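Local coordinates for putative adhesin (Bacteroides fragilis NCTC 9343, PDB 3PET), which is a putative lipoprotein with a right-handed beta-helix fold, probably an adhesin that acts in cell attachment, at residues A[19-24]-A[85-90]. Sequence-based numbering, arbitrary orientation.
Sequences KEFNKI and ITSPTL
Phe21, Ile24, Ile85 and Leu90 form an apolar contact between the approach to strand 23-26 and the end of strand 82-87 with the loop after it, in the N-terminal part of the beta-helix, and a water-bridged polar rim lies beside it. The Phe21 ring presents its edge to Ile85, whose CG2 lies near the ring plane, 3.4 Å from Phe21 CZ. Ser87 approaches obliquely, Ser87 CB making an off-centre CH-pi contact 4.3 Å from the centroid of the Phe21 ring. Ile24 and Ile85 reach tip to tip, CG2 to CD1, while the Leu90 side chain crosses that of Ile24 at about a right angle, CD1 to CD1 3.6 Å. An apolar interior of this kind is characteristic of right-handed beta-helices, whose coils enclose aliphatic and aromatic side chains; here Leu65 of strand 64-69 and Tyr34 of strand 31-36 extend the cluster. No direct hydrogen bond joins 19-24 to 85-90. Instead, CA-H...O contacts run both ways, from Asn22 CA to Thr89 O (3.6 Å) and from Leu90 CA to Asn22 O (3.5 Å). One water bridges the segments: its oxygen lies 2.6 Å from Glu20 OE2 and also hydrogen-bonds Phe21 O and Thr89 OG1. With CG anti to the backbone N (chi1 -172°) and an extended chain, Glu20 carries its carboxylate to that water and against the Pro88 ring, which meets it from the opposite direction, Glu20 OE2 lying 3.4 Å from Pro88 CD.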
# COMPACT_ATOMS: atom_id res chain seq x y z
N LYS A 19 5.48 3.04 -33.37
CA LYS A 19 6.76 3.72 -33.56
C LYS A 19 7.69 3.32 -32.41
O LYS A 19 7.19 2.90 -31.36
CB LYS A 19 6.55 5.25 -33.53
CG LYS A 19 6.01 5.85 -34.81
CD LYS A 19 6.27 7.35 -34.80
CE LYS A 19 5.37 8.10 -35.74
NZ LYS A 19 5.35 9.54 -35.39
N GLU A 20 9.01 3.48 -32.58
CA GLU A 20 9.91 3.12 -31.49
C GLU A 20 9.73 4.07 -30.29
O GLU A 20 9.43 5.25 -30.46
CB GLU A 20 11.37 3.06 -31.95
CG GLU A 20 12.29 2.50 -30.87
CD GLU A 20 13.73 2.29 -31.27
OE1 GLU A 20 14.01 2.23 -32.48
OE2 GLU A 20 14.58 2.15 -30.36
N PHE A 21 9.83 3.51 -29.09
CA PHE A 21 9.68 4.19 -27.81
C PHE A 21 10.75 3.66 -26.86
O PHE A 21 11.27 2.55 -27.08
CB PHE A 21 8.25 3.95 -27.22
CG PHE A 21 7.91 2.49 -27.07
CD1 PHE A 21 8.33 1.77 -25.95
CD2 PHE A 21 7.24 1.80 -28.08
CE1 PHE A 21 8.07 0.40 -25.85
CE2 PHE A 21 6.99 0.43 -27.97
CZ PHE A 21 7.41 -0.26 -26.86
N ASN A 22 11.04 4.41 -25.80
CA ASN A 22 11.99 3.98 -24.77
C ASN A 22 11.35 4.13 -23.38
O ASN A 22 12.02 3.99 -22.36
CB ASN A 22 13.33 4.73 -24.87
CG ASN A 22 13.26 6.21 -24.62
OD1 ASN A 22 12.21 6.85 -24.60
ND2 ASN A 22 14.40 6.81 -24.44
N LYS A 23 10.04 4.43 -23.36
CA LYS A 23 9.26 4.60 -22.13
C LYS A 23 7.88 3.99 -22.30
O LYS A 23 7.33 4.00 -23.39
CB LYS A 23 9.13 6.08 -21.71
CG LYS A 23 10.44 6.75 -21.30
CD LYS A 23 10.26 8.23 -20.93
CE LYS A 23 10.05 9.24 -22.08
NZ LYS A 23 11.25 9.40 -22.98
N ILE A 24 7.34 3.46 -21.19
CA ILE A 24 6.02 2.85 -21.15
C ILE A 24 5.21 3.56 -20.08
O ILE A 24 5.69 3.74 -18.96
CB ILE A 24 6.08 1.31 -20.88
CG1 ILE A 24 6.88 0.55 -21.99
CG2 ILE A 24 4.64 0.70 -20.69
CD1 ILE A 24 7.50 -0.78 -21.48
N ILE A 85 5.31 -6.47 -24.69
CA ILE A 85 5.97 -5.28 -25.22
C ILE A 85 7.45 -5.56 -25.50
O ILE A 85 8.13 -6.23 -24.72
CB ILE A 85 5.81 -4.09 -24.21
CG1 ILE A 85 4.34 -3.90 -23.74
CG2 ILE A 85 6.39 -2.78 -24.79
CD1 ILE A 85 4.10 -2.68 -22.73
N THR A 86 7.96 -5.07 -26.64
CA THR A 86 9.37 -5.21 -26.94
C THR A 86 9.86 -3.97 -27.66
O THR A 86 9.16 -3.40 -28.50
CB THR A 86 9.76 -6.53 -27.67
OG1 THR A 86 11.19 -6.55 -27.85
CG2 THR A 86 9.08 -6.74 -28.97
N SER A 87 11.07 -3.55 -27.30
CA SER A 87 11.76 -2.42 -27.90
C SER A 87 13.28 -2.59 -27.73
O SER A 87 13.69 -3.32 -26.83
CB SER A 87 11.28 -1.11 -27.27
OG SER A 87 11.74 -0.99 -25.93
N PRO A 88 14.13 -1.92 -28.55
CA PRO A 88 15.59 -2.05 -28.37
C PRO A 88 16.09 -1.45 -27.04
O PRO A 88 17.08 -1.93 -26.49
CB PRO A 88 16.16 -1.29 -29.57
CG PRO A 88 15.05 -1.35 -30.61
CD PRO A 88 13.83 -1.11 -29.75
N THR A 89 15.43 -0.38 -26.54
CA THR A 89 15.84 0.29 -25.31
C THR A 89 14.66 0.59 -24.40
O THR A 89 13.53 0.73 -24.87
CB THR A 89 16.61 1.62 -25.60
OG1 THR A 89 15.72 2.59 -26.16
CG2 THR A 89 17.87 1.44 -26.46
N LEU A 90 14.93 0.73 -23.08
CA LEU A 90 13.93 1.12 -22.10
C LEU A 90 14.57 1.93 -20.98
O LEU A 90 15.51 1.46 -20.34
CB LEU A 90 13.16 -0.08 -21.52
CG LEU A 90 11.88 0.27 -20.74
CD1 LEU A 90 10.77 0.76 -21.67
CD2 LEU A 90 11.41 -0.91 -19.93
O HOH W 1 13.92 1.80 -27.91
O HOH W 2 17.27 4.92 -24.74